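Local atomic coordinates of Nab2 (Chaetomium thermophilum, PDB entry 4LJ0), a protein that binds polyadenosine RNA through tandem CCCH zinc fingers, three of which make up this chain. Residues A[2-8]-A[17-21]; A[25-31]-A[54-60]. All coordinates share one frame; numbering follows the deposited sequence.

Contact 1 (A[2-8]-A[17-21]). With ZN (zinc ion), chain F; nucleotides of chain C.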
ATOM      1  N   GLU A   2     -14.337   1.590   5.416  1.00 87.51           N
ATOM      2  CA  GLU A   2     -13.357   0.653   5.954  1.00 85.38           C
ATOM      3  C   GLU A   2     -12.020   0.778   5.235  1.00 83.22           C
ATOM      4  O   GLU A   2     -11.963   0.793   4.007  1.00 90.66           O
ATOM      5  CB  GLU A   2     -13.865  -0.783   5.832  1.00 85.13           C
ATOM      6  CG  GLU A   2     -15.089  -1.083   6.679  1.00 91.10           C
ATOM      7  CD  GLU A   2     -14.810  -0.996   8.166  1.00 92.92           C
ATOM      8  OE1 GLU A   2     -13.626  -1.058   8.558  1.00 93.18           O
ATOM      9  OE2 GLU A   2     -15.779  -0.863   8.943  1.00 94.54           O
ATOM     10  N   GLN A   3     -10.950   0.871   6.015  1.00 72.51           N
ATOM     11  CA  GLN A   3      -9.598   0.903   5.478  1.00 63.71           C
ATOM     12  C   GLN A   3      -8.926  -0.443   5.713  1.00 58.91           C
ATOM     13  O   GLN A   3      -9.144  -1.077   6.745  1.00 58.18           O
ATOM     14  CB  GLN A   3      -8.785   2.013   6.145  1.00 63.49           C
ATOM     15  CG  GLN A   3      -9.090   3.406   5.625  1.00 72.96           C
ATOM     16  CD  GLN A   3      -8.357   4.484   6.395  1.00 75.59           C
ATOM     17  OE1 GLN A   3      -8.898   5.064   7.337  1.00 78.06           O
ATOM     18  NE2 GLN A   3      -7.118   4.760   5.998  1.00 71.19           N
ATOM     19  N   ASP A   4      -8.117  -0.875   4.752  1.00 54.24           N
ATOM     20  CA  ASP A   4      -7.389  -2.132   4.870  1.00 53.11           C
ATOM     21  C   ASP A   4      -6.279  -2.019   5.899  1.00 52.29           C
ATOM     22  O   ASP A   4      -5.541  -1.036   5.919  1.00 61.59           O
ATOM     23  CB  ASP A   4      -6.774  -2.531   3.527  1.00 55.35           C
ATOM     24  CG  ASP A   4      -7.813  -2.913   2.495  1.00 67.19           C
ATOM     25  OD1 ASP A   4      -9.006  -3.014   2.851  1.00 66.07           O
ATOM     26  OD2 ASP A   4      -7.428  -3.124   1.324  1.00 80.26           O
ATOM     27  N   CYS A   5      -6.159  -3.032   6.747  1.00 47.47           N
ATOM     28  CA  CYS A   5      -5.015  -3.129   7.638  1.00 44.83           C
ATOM     29  C   CYS A   5      -3.755  -3.237   6.782  1.00 50.46           C
ATOM     30  O   CYS A   5      -3.679  -4.085   5.897  1.00 45.65           O
ATOM     31  CB  CYS A   5      -5.150  -4.350   8.545  1.00 43.98           C
ATOM     32  SG  CYS A   5      -3.791  -4.552   9.712  1.00 44.02           S
ATOM     33  N   LYS A   6      -2.779  -2.367   7.026  1.00 48.77           N
ATOM     34  CA  LYS A   6      -1.554  -2.368   6.231  1.00 49.39           C
ATOM     35  C   LYS A   6      -0.545  -3.387   6.755  1.00 51.23           C
ATOM     36  O   LYS A   6       0.516  -3.573   6.163  1.00 60.04           O
ATOM     37  CB  LYS A   6      -0.921  -0.971   6.201  1.00 47.25           C
ATOM     38  CG  LYS A   6      -0.327  -0.508   7.522  1.00 55.17           C
ATOM     39  CD  LYS A   6       0.333   0.861   7.384  1.00 61.95           C
ATOM     40  CE  LYS A   6       0.957   1.314   8.696  1.00 66.49           C
ATOM     41  NZ  LYS A   6       1.598   2.656   8.591  1.00 70.74           N
ATOM     42  N   TYR A   7      -0.883  -4.048   7.859  1.00 45.97           N
ATOM     43  CA  TYR A   7       0.025  -4.995   8.497  1.00 51.10           C
ATOM     44  C   TYR A   7      -0.327  -6.434   8.149  1.00 54.11           C
ATOM     45  O   TYR A   7       0.538  -7.312   8.157  1.00 53.10           O
ATOM     46  CB  TYR A   7       0.008  -4.797  10.012  1.00 49.79           C
ATOM     47  CG  TYR A   7       0.528  -3.443  10.426  1.00 49.80           C
ATOM     48  CD1 TYR A   7       1.885  -3.158  10.372  1.00 48.73           C
ATOM     49  CD2 TYR A   7      -0.335  -2.446  10.863  1.00 50.57           C
ATOM     50  CE1 TYR A   7       2.371  -1.920  10.743  1.00 47.90           C
ATOM     51  CE2 TYR A   7       0.143  -1.203  11.239  1.00 48.60           C
ATOM     52  CZ  TYR A   7       1.498  -0.948  11.175  1.00 46.48           C
ATOM     53  OH  TYR A   7       1.985   0.283  11.548  1.00 56.92           O
ATOM     54  N   TRP A   8      -1.601  -6.672   7.855  1.00 45.06           N
ATOM     55  CA  TRP A   8      -2.053  -7.988   7.429  1.00 41.77           C
ATOM     56  C   TRP A   8      -1.220  -8.411   6.226  1.00 41.91           C
ATOM     57  O   TRP A   8      -0.935  -7.587   5.359  1.00 52.52           O
ATOM     58  CB  TRP A   8      -3.537  -7.938   7.060  1.00 43.11           C
ATOM     59  CG  TRP A   8      -4.128  -9.283   6.811  1.00 42.52           C
ATOM     60  CD1 TRP A   8      -4.745 -10.089   7.722  1.00 40.72           C
ATOM     61  CD2 TRP A   8      -4.143  -9.995   5.570  1.00 40.62           C
ATOM     62  NE1 TRP A   8      -5.147 -11.256   7.124  1.00 44.09           N
ATOM     63  CE2 TRP A   8      -4.792 -11.223   5.802  1.00 41.70           C
ATOM     64  CE3 TRP A   8      -3.679  -9.710   4.284  1.00 45.91           C
ATOM     65  CZ2 TRP A   8      -4.984 -12.166   4.796  1.00 43.10           C
ATOM     66  CZ3 TRP A   8      -3.874 -10.646   3.285  1.00 44.20           C
ATOM     67  CH2 TRP A   8      -4.519 -11.860   3.547  1.00 49.19           C
ATOM     68  N   ALA A  17      -9.027  -2.841  14.281  1.00 52.62           N
ATOM     69  CA  ALA A  17     -10.331  -2.446  13.760  1.00 54.27           C
ATOM     70  C   ALA A  17     -10.291  -2.211  12.254  1.00 55.42           C
ATOM     71  O   ALA A  17     -11.321  -1.967  11.630  1.00 57.33           O
ATOM     72  CB  ALA A  17     -10.815  -1.200  14.467  1.00 53.98           C
ATOM     73  N   PHE A  18      -9.099  -2.272  11.672  1.00 52.57           N
ATOM     74  CA  PHE A  18      -8.962  -2.117  10.233  1.00 48.29           C
ATOM     75  C   PHE A  18      -9.353  -3.422   9.547  1.00 51.32           C
ATOM     76  O   PHE A  18      -9.379  -4.481  10.173  1.00 57.45           O
ATOM     77  CB  PHE A  18      -7.536  -1.692   9.869  1.00 41.94           C
ATOM     78  CG  PHE A  18      -7.206  -0.280  10.283  1.00 44.78           C
ATOM     79  CD1 PHE A  18      -6.915   0.018  11.605  1.00 44.46           C
ATOM     80  CD2 PHE A  18      -7.195   0.747   9.354  1.00 51.12           C
ATOM     81  CE1 PHE A  18      -6.618   1.312  11.992  1.00 52.22           C
ATOM     82  CE2 PHE A  18      -6.898   2.044   9.733  1.00 58.14           C
ATOM     83  CZ  PHE A  18      -6.609   2.327  11.057  1.00 53.11           C
ATOM     84  N   ARG A  19      -9.663  -3.337   8.260  1.00 49.91           N
ATOM     85  CA  ARG A  19     -10.196  -4.475   7.521  1.00 51.01           C
ATOM     86  C   ARG A  19      -9.149  -5.564   7.303  1.00 50.20           C
ATOM     87  O   ARG A  19      -8.076  -5.304   6.756  1.00 53.75           O
ATOM     88  CB  ARG A  19     -10.732  -3.997   6.171  1.00 53.41           C
ATOM     89  CG  ARG A  19     -11.720  -4.938   5.513  1.00 63.38           C
ATOM     90  CD  ARG A  19     -12.077  -4.437   4.125  1.00 80.56           C
ATOM     91  NE  ARG A  19     -13.320  -5.013   3.624  1.00 96.11           N
ATOM     92  CZ  ARG A  19     -13.858  -4.715   2.444  1.00101.28           C
ATOM     93  NH1 ARG A  19     -13.260  -3.846   1.638  1.00105.63           N
ATOM     94  NH2 ARG A  19     -14.994  -5.286   2.069  1.00 99.38           N
ATOM     95  N   HIS A  20      -9.463  -6.777   7.750  1.00 50.87           N
ATOM     96  CA  HIS A  20      -8.664  -7.957   7.433  1.00 50.36           C
ATOM     97  C   HIS A  20      -9.478  -8.858   6.512  1.00 57.95           C
ATOM     98  O   HIS A  20     -10.666  -9.068   6.761  1.00 57.74           O
ATOM     99  CB  HIS A  20      -8.321  -8.746   8.697  1.00 50.58           C
ATOM    100  CG  HIS A  20      -7.474  -7.994   9.676  1.00 59.04           C
ATOM    101  ND1 HIS A  20      -6.825  -8.614  10.722  1.00 67.02           N
ATOM    102  CD2 HIS A  20      -7.172  -6.679   9.772  1.00 62.74           C
ATOM    103  CE1 HIS A  20      -6.159  -7.712  11.419  1.00 71.31           C
ATOM    104  NE2 HIS A  20      -6.354  -6.530  10.865  1.00 67.34           N
ATOM    105  N   PRO A  21      -8.852  -9.394   5.446  1.00 53.11           N
ATOM    106  CA  PRO A  21      -9.549 -10.387   4.620  1.00 54.35           C
ATOM    107  C   PRO A  21     -10.062 -11.547   5.461  1.00 55.08           C
ATOM    108  O   PRO A  21      -9.435 -11.908   6.457  1.00 58.56           O
ATOM    109  CB  PRO A  21      -8.459 -10.871   3.660  1.00 47.26           C
ATOM    110  CG  PRO A  21      -7.529  -9.723   3.546  1.00 55.71           C
ATOM    111  CD  PRO A  21      -7.532  -9.047   4.889  1.00 49.98           C
TER
HETATM  112 ZN    ZN F 501      -4.863  -5.415  11.505  1.00 47.71          ZN
ATOM    113  P     A C   2       6.185   0.190  16.129  1.00 63.03           P
ATOM    114  OP1   A C   2       7.150   0.935  16.981  1.00 65.90           O
ATOM    115  OP2   A C   2       6.024   0.568  14.703  1.00 65.22           O
ATOM    116  O5'   A C   2       6.591  -1.348  16.183  1.00 72.08           O
ATOM    117  C5'   A C   2       5.610  -2.368  16.022  1.00 61.96           C
ATOM    118  C4'   A C   2       6.091  -3.464  15.105  1.00 59.34           C
ATOM    119  O4'   A C   2       5.017  -4.425  14.935  1.00 56.71           O
ATOM    120  C3'   A C   2       6.473  -3.007  13.703  1.00 61.17           C
ATOM    121  O3'   A C   2       7.506  -3.846  13.187  1.00 65.28           O
ATOM    122  C2'   A C   2       5.181  -3.207  12.917  1.00 59.01           C
ATOM    123  O2'   A C   2       5.362  -3.381  11.529  1.00 61.47           O
ATOM    124  C1'   A C   2       4.602  -4.460  13.578  1.00 58.39           C
ATOM    125  N9    A C   2       3.138  -4.531  13.583  1.00 52.98           N
ATOM    126  C8    A C   2       2.368  -5.636  13.324  1.00 48.13           C
ATOM    127  N7    A C   2       1.080  -5.423  13.434  1.00 50.64           N
ATOM    128  C5    A C   2       0.992  -4.091  13.801  1.00 48.07           C
ATOM    129  C6    A C   2      -0.108  -3.259  14.077  1.00 48.62           C
ATOM    130  N6    A C   2      -1.377  -3.669  14.013  1.00 43.11           N
ATOM    131  N1    A C   2       0.140  -1.976  14.420  1.00 48.57           N
ATOM    132  C2    A C   2       1.412  -1.567  14.482  1.00 45.64           C
ATOM    133  N3    A C   2       2.526  -2.256  14.250  1.00 51.18           N
ATOM    134  C4    A C   2       2.249  -3.528  13.909  1.00 50.83           C
TER
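Pro-21 turns its CD-CG edge onto one face of the Trp-8 indole, its CD over the centre of the ring system and its CG 3.6 Å from the centroid of the six-membered ring, only 6° off the normal; that is a CH-pi contact. The His-20 imidazole meets the same indole obliquely near CD1, its plane turned 51° from that of the five-membered ring. With CG anti to the backbone N (chi1 -171°), Trp-8 carries its indole toward 17-21. The Phe-18 ring has the carbonyl oxygen of Gln-3 at its edge, near its plane. Over one face of the Tyr-7 ring lies the adenine of A2 of chain C, with CE2 3.3 Å from N1 of the base, while CG of Lys-6 lies over the other face. Replacing Trp-8 with an alanine would probably leave Pro-21 without the broad surface it rests on and open a gap beside the ligand His-20.

The backbones are tied by a single bridge between Asp-4 and Arg-19: Arg-19 N donates to Gln-3 O over 2.8 Å, and Cys-5 N to Arg-19 O over 3.0 Å, both nearly straight. This pairing brings two ligands of the first CCCH finger of this chain together, Cys-5 SG at 2.3 Å and His-20 NE2 at 2.0 Å from the zinc ion; Cys-11 and Cys-16 complete the site. The imidazole packs tightly beside Cys-5, with CD2 3.3 Å from CB. Tyr-7 N also donates to Cys-5 SG over 3.5 Å, and Trp-8 N does so weakly. The two amides would be expected to offset part of the negative charge of the zinc-bound thiolate, and they tie the backbone of Tyr-7, which carries the adenine on its face, to a ligand of the metal.

Contact 2 (A[25-31]-A[54-60]). With ZN (zinc ion), chain H; ZN (zinc ion), chain G; nucleotides of chain D; nucleotides of chain E.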
ATOM      1  N   PRO A  25      -4.137 -16.064   4.440  1.00 49.36           N
ATOM      2  CA  PRO A  25      -3.292 -15.941   3.248  1.00 47.28           C
ATOM      3  C   PRO A  25      -2.872 -17.312   2.733  1.00 43.41           C
ATOM      4  O   PRO A  25      -2.663 -18.218   3.536  1.00 40.63           O
ATOM      5  CB  PRO A  25      -2.081 -15.159   3.762  1.00 47.17           C
ATOM      6  CG  PRO A  25      -2.015 -15.487   5.213  1.00 51.67           C
ATOM      7  CD  PRO A  25      -3.436 -15.639   5.664  1.00 49.96           C
ATOM      8  N   CYS A  26      -2.764 -17.471   1.417  1.00 38.58           N
ATOM      9  CA  CYS A  26      -2.338 -18.745   0.851  1.00 35.63           C
ATOM     10  C   CYS A  26      -0.845 -18.951   1.058  1.00 35.91           C
ATOM     11  O   CYS A  26      -0.041 -18.109   0.658  1.00 35.99           O
ATOM     12  CB  CYS A  26      -2.657 -18.814  -0.643  1.00 32.52           C
ATOM     13  SG  CYS A  26      -2.251 -20.420  -1.360  1.00 37.53           S
ATOM     14  N   ARG A  27      -0.480 -20.078   1.668  1.00 32.70           N
ATOM     15  CA  ARG A  27       0.918 -20.386   1.951  1.00 33.80           C
ATOM     16  C   ARG A  27       1.654 -20.942   0.729  1.00 39.68           C
ATOM     17  O   ARG A  27       2.829 -21.297   0.826  1.00 36.64           O
ATOM     18  CB  ARG A  27       1.031 -21.390   3.100  1.00 41.69           C
ATOM     19  CG  ARG A  27       0.606 -20.875   4.469  1.00 50.91           C
ATOM     20  CD  ARG A  27       1.182 -21.781   5.559  1.00 56.92           C
ATOM     21  NE  ARG A  27       0.382 -21.811   6.782  1.00 64.02           N
ATOM     22  CZ  ARG A  27       0.473 -20.919   7.766  1.00 66.21           C
ATOM     23  NH1 ARG A  27       1.322 -19.903   7.677  1.00 67.17           N
ATOM     24  NH2 ARG A  27      -0.294 -21.038   8.839  1.00 64.50           N
ATOM     25  N   ASN A  28       0.969 -21.034  -0.411  1.00 36.81           N
ATOM     26  CA  ASN A  28       1.637 -21.347  -1.678  1.00 37.61           C
ATOM     27  C   ASN A  28       2.212 -20.089  -2.320  1.00 38.03           C
ATOM     28  O   ASN A  28       2.906 -20.163  -3.336  1.00 40.24           O
ATOM     29  CB  ASN A  28       0.673 -22.001  -2.672  1.00 37.65           C
ATOM     30  CG  ASN A  28       0.233 -23.391  -2.247  1.00 46.83           C
ATOM     31  OD1 ASN A  28       0.937 -24.082  -1.519  1.00 49.76           O
ATOM     32  ND2 ASN A  28      -0.940 -23.809  -2.715  1.00 48.24           N
ATOM     33  N   GLY A  29       1.910 -18.936  -1.729  1.00 33.20           N
ATOM     34  CA  GLY A  29       2.316 -17.655  -2.285  1.00 33.87           C
ATOM     35  C   GLY A  29       1.215 -17.025  -3.124  1.00 34.20           C
ATOM     36  O   GLY A  29       0.224 -17.674  -3.458  1.00 34.32           O
ATOM     37  N   GLY A  30       1.394 -15.755  -3.471  1.00 33.61           N
ATOM     38  CA  GLY A  30       0.439 -15.054  -4.310  1.00 33.11           C
ATOM     39  C   GLY A  30       0.350 -15.670  -5.693  1.00 40.85           C
ATOM     40  O   GLY A  30      -0.672 -15.540  -6.369  1.00 36.10           O
ATOM     41  N   GLU A  31       1.414 -16.352  -6.113  1.00 34.04           N
ATOM     42  CA  GLU A  31       1.473 -16.932  -7.453  1.00 31.53           C
ATOM     43  C   GLU A  31       0.860 -18.337  -7.525  1.00 35.69           C
ATOM     44  O   GLU A  31       0.982 -19.013  -8.549  1.00 40.47           O
ATOM     45  CB  GLU A  31       2.923 -16.964  -7.961  1.00 37.59           C
ATOM     46  CG  GLU A  31       3.825 -18.046  -7.338  1.00 40.05           C
ATOM     47  CD  GLU A  31       4.397 -17.664  -5.982  1.00 48.06           C
ATOM     48  OE1 GLU A  31       3.970 -16.640  -5.403  1.00 46.65           O
ATOM     49  OE2 GLU A  31       5.287 -18.397  -5.497  1.00 48.46           O
ATOM     50  N   ARG A  54       9.317 -21.028   2.580  1.00 36.41           N
ATOM     51  CA  ARG A  54       8.490 -21.877   1.725  1.00 35.19           C
ATOM     52  C   ARG A  54       6.993 -21.791   2.047  1.00 37.81           C
ATOM     53  O   ARG A  54       6.176 -22.405   1.360  1.00 41.45           O
ATOM     54  CB  ARG A  54       8.988 -23.322   1.752  1.00 38.23           C
ATOM     55  CG  ARG A  54      10.254 -23.536   0.925  1.00 46.39           C
ATOM     56  CD  ARG A  54      11.534 -23.323   1.736  1.00 46.82           C
ATOM     57  NE  ARG A  54      12.697 -23.147   0.866  1.00 43.91           N
ATOM     58  CZ  ARG A  54      13.962 -23.180   1.272  1.00 49.30           C
ATOM     59  NH1 ARG A  54      14.261 -23.395   2.548  1.00 52.73           N
ATOM     60  NH2 ARG A  54      14.938 -23.006   0.392  1.00 52.45           N
ATOM     61  N   SER A  55       6.638 -21.009   3.068  1.00 38.62           N
ATOM     62  CA  SER A  55       5.236 -20.668   3.334  1.00 36.59           C
ATOM     63  C   SER A  55       4.988 -19.169   3.146  1.00 37.82           C
ATOM     64  O   SER A  55       4.022 -18.616   3.676  1.00 40.65           O
ATOM     65  CB  SER A  55       4.826 -21.097   4.746  1.00 35.72           C
ATOM     66  OG  SER A  55       4.596 -22.494   4.804  1.00 41.85           O
ATOM     67  N   CYS A  56       5.855 -18.516   2.379  1.00 35.62           N
ATOM     68  CA  CYS A  56       5.723 -17.083   2.124  1.00 35.30           C
ATOM     69  C   CYS A  56       4.422 -16.800   1.375  1.00 34.22           C
ATOM     70  O   CYS A  56       4.194 -17.374   0.311  1.00 39.49           O
ATOM     71  CB  CYS A  56       6.912 -16.582   1.299  1.00 32.60           C
ATOM     72  SG  CYS A  56       6.943 -14.793   1.041  1.00 36.99           S
ATOM     73  N   PRO A  57       3.562 -15.922   1.924  1.00 33.43           N
ATOM     74  CA  PRO A  57       2.275 -15.631   1.281  1.00 31.59           C
ATOM     75  C   PRO A  57       2.361 -14.546   0.218  1.00 40.88           C
ATOM     76  O   PRO A  57       1.399 -14.317  -0.512  1.00 37.23           O
ATOM     77  CB  PRO A  57       1.421 -15.136   2.444  1.00 31.93           C
ATOM     78  CG  PRO A  57       2.395 -14.471   3.344  1.00 36.71           C
ATOM     79  CD  PRO A  57       3.657 -15.288   3.254  1.00 35.71           C
ATOM     80  N   PHE A  58       3.498 -13.873   0.130  1.00 37.08           N
ATOM     81  CA  PHE A  58       3.619 -12.772  -0.810  1.00 39.94           C
ATOM     82  C   PHE A  58       3.749 -13.273  -2.248  1.00 38.16           C
ATOM     83  O   PHE A  58       3.813 -14.477  -2.495  1.00 35.86           O
ATOM     84  CB  PHE A  58       4.771 -11.867  -0.396  1.00 42.06           C
ATOM     85  CG  PHE A  58       4.500 -11.120   0.879  1.00 45.68           C
ATOM     86  CD1 PHE A  58       4.848 -11.662   2.104  1.00 41.81           C
ATOM     87  CD2 PHE A  58       3.859  -9.894   0.853  1.00 46.93           C
ATOM     88  CE1 PHE A  58       4.584 -10.980   3.280  1.00 43.37           C
ATOM     89  CE2 PHE A  58       3.590  -9.209   2.024  1.00 48.47           C
ATOM     90  CZ  PHE A  58       3.955  -9.754   3.239  1.00 49.71           C
ATOM     91  N   LEU A  59       3.756 -12.341  -3.191  1.00 34.11           N
ATOM     92  CA  LEU A  59       3.734 -12.666  -4.612  1.00 38.46           C
ATOM     93  C   LEU A  59       5.155 -12.770  -5.154  1.00 42.71           C
ATOM     94  O   LEU A  59       5.941 -11.833  -5.032  1.00 45.79           O
ATOM     95  CB  LEU A  59       2.957 -11.584  -5.366  1.00 39.70           C
ATOM     96  CG  LEU A  59       2.828 -11.699  -6.886  1.00 41.45           C
ATOM     97  CD1 LEU A  59       2.016 -12.926  -7.269  1.00 47.43           C
ATOM     98  CD2 LEU A  59       2.198 -10.439  -7.453  1.00 48.84           C
ATOM     99  N   HIS A  60       5.474 -13.912  -5.755  1.00 43.57           N
ATOM    100  CA  HIS A  60       6.812 -14.167  -6.284  1.00 45.27           C
ATOM    101  C   HIS A  60       6.823 -14.221  -7.804  1.00 52.39           C
ATOM    102  O   HIS A  60       5.839 -14.623  -8.424  1.00 50.65           O
ATOM    103  CB  HIS A  60       7.344 -15.486  -5.722  1.00 43.35           C
ATOM    104  CG  HIS A  60       7.352 -15.536  -4.228  1.00 41.29           C
ATOM    105  ND1 HIS A  60       6.263 -15.947  -3.489  1.00 36.40           N
ATOM    106  CD2 HIS A  60       8.308 -15.197  -3.332  1.00 39.45           C
ATOM    107  CE1 HIS A  60       6.553 -15.872  -2.204  1.00 44.81           C
ATOM    108  NE2 HIS A  60       7.789 -15.419  -2.081  1.00 41.82           N
TER
HETATM  109 ZN    ZN H 503       8.652 -14.717  -0.451  1.00 37.86          ZN
HETATM  110 ZN    ZN G 502      -3.603 -20.676  -3.195  1.00 35.91          ZN
ATOM    111  P     A D   3       7.903  -8.437  11.556  1.00 88.70           P
ATOM    112  OP1   A D   3       8.475  -9.763  11.900  1.00 87.96           O
ATOM    113  OP2   A D   3       8.792  -7.246  11.520  1.00 82.75           O
ATOM    114  O5'   A D   3       7.197  -8.546  10.129  1.00103.33           O
ATOM    115  C5'   A D   3       6.560  -9.751   9.716  1.00 99.41           C
ATOM    116  C4'   A D   3       7.428 -10.578   8.793  1.00 97.67           C
ATOM    117  O4'   A D   3       6.948 -10.451   7.422  1.00 91.71           O
ATOM    118  C3'   A D   3       8.918 -10.212   8.764  1.00101.61           C
ATOM    119  O3'   A D   3       9.719 -11.394   8.726  1.00106.60           O
ATOM    120  C2'   A D   3       9.060  -9.443   7.454  1.00 96.43           C
ATOM    121  O2'   A D   3      10.353  -9.474   6.888  1.00 99.37           O
ATOM    122  C1'   A D   3       8.036 -10.150   6.573  1.00 86.70           C
ATOM    123  N9    A D   3       7.578  -9.345   5.433  1.00 71.24           N
ATOM    124  C8    A D   3       6.974  -8.110   5.427  1.00 69.14           C
ATOM    125  N7    A D   3       6.719  -7.655   4.220  1.00 65.71           N
ATOM    126  C5    A D   3       7.193  -8.648   3.372  1.00 57.23           C
ATOM    127  C6    A D   3       7.225  -8.780   1.969  1.00 55.55           C
ATOM    128  N6    A D   3       6.753  -7.870   1.114  1.00 62.65           N
ATOM    129  N1    A D   3       7.774  -9.900   1.455  1.00 54.96           N
ATOM    130  C2    A D   3       8.250 -10.823   2.296  1.00 50.03           C
ATOM    131  N3    A D   3       8.275 -10.815   3.626  1.00 56.45           N
ATOM    132  C4    A D   3       7.725  -9.689   4.110  1.00 57.98           C
TER
ATOM    133  P     A E   2      -4.145 -22.426  11.192  1.00132.12           P
ATOM    134  OP1   A E   2      -4.082 -23.637  12.049  1.00133.64           O
ATOM    135  OP2   A E   2      -3.976 -21.084  11.807  1.00134.56           O
ATOM    136  O5'   A E   2      -3.067 -22.590  10.032  1.00100.23           O
ATOM    137  C5'   A E   2      -3.413 -22.334   8.675  1.00107.10           C
ATOM    138  C4'   A E   2      -4.064 -23.532   8.033  1.00111.14           C
ATOM    139  O4'   A E   2      -4.379 -23.212   6.650  1.00112.00           O
ATOM    140  C3'   A E   2      -3.203 -24.793   7.994  1.00107.75           C
ATOM    141  O3'   A E   2      -4.027 -25.951   8.128  1.00106.84           O
ATOM    142  C2'   A E   2      -2.597 -24.744   6.597  1.00109.22           C
ATOM    143  O2'   A E   2      -2.200 -25.998   6.083  1.00110.05           O
ATOM    144  C1'   A E   2      -3.743 -24.136   5.789  1.00108.49           C
ATOM    145  N9    A E   2      -3.318 -23.431   4.578  1.00 94.60           N
ATOM    146  C8    A E   2      -2.907 -22.127   4.433  1.00 80.37           C
ATOM    147  N7    A E   2      -2.602 -21.809   3.197  1.00 72.00           N
ATOM    148  C5    A E   2      -2.834 -22.980   2.484  1.00 85.99           C
ATOM    149  C6    A E   2      -2.704 -23.316   1.124  1.00 93.37           C
ATOM    150  N6    A E   2      -2.289 -22.465   0.184  1.00 95.73           N
ATOM    151  N1    A E   2      -3.021 -24.577   0.752  1.00101.93           N
ATOM    152  C2    A E   2      -3.438 -25.438   1.687  1.00103.01           C
ATOM    153  N3    A E   2      -3.601 -25.242   2.993  1.00 99.63           N
ATOM    154  C4    A E   2      -3.282 -23.981   3.325  1.00 94.10           C
TER
HETATM  155  O   HOH W   1       4.800 -19.842  -0.337  1.00 41.62           O
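Glu-31 and His-60 form a His-carboxylate pair that joins the second CCCH finger of this chain to the third, where His-60 NE2 binds zinc at 2.0 Å beside Cys-56 SG, with Cys-46 and Cys-51 completing the site. From CB of Glu-31, which lies by His-60 O and Leu-59 CD1, the chain leaves with CG between the backbone N and the carbonyl carbon (chi1 75°) and bends again at chi2; this folds CG past His-60 O and brings the carboxylate back to the imidazole, the two planes 75° apart. OE1 accepts from both ND1 and N of His-60, each at 3.1 Å and from the same side of the carboxylate plane. The ND1 donor arrives on the syn side, with OE1 almost in the ring plane; the backbone N comes from well above the carboxylate. OE2 takes a weak bond from ND1 and a salt bridge from Arg-65. The carboxylate, together with the NE2-zinc bond, fixes the rotation of the ring, and probably makes it a stronger electron donor.

The backbones mesh alongside. Gly-30 N donates to Phe-58 O over 2.9 Å, and Gly-29 CA sits 3.2 Å from Cys-56 O, where a side chain would collide with Glu-31 OE1. Further along, CB of Pro-25 packs on CB of Pro-57, and a water bridges Arg-27 O and Cys-56 O.

RNA is held on both segments. The Phe-58 ring has the base of A3 of chain D over one face, CZ being 3.4 Å from C5. On 25-31, where Cys-26 SG binds another zinc ion, Arg-27 N donates to N7 of A2 of chain E over 3.1 Å, with an N-H...N angle of 160°.

Contacts 1 and 2 follow one another along the chain, their centres about 19 Å apart. Contact 1 joins the two ends of a single finger, whereas contact 2 joins residues of the second finger of this chain to residues of the third. Even so they touch: CZ2 of the Trp-8 indole packs 3.9 Å from CD of Pro-25, at the start of 25-31. Trp-8 also meets Thr-40 and Leu-42, and Leu-42 in turn touches Phe-58, so packing runs through all three fingers. Each contact pairs zinc ligands with adenine recognition, and three separate RNA chains, C, D and E, contribute the adenosines bound at Tyr-7, Phe-58 and Arg-27 respectively.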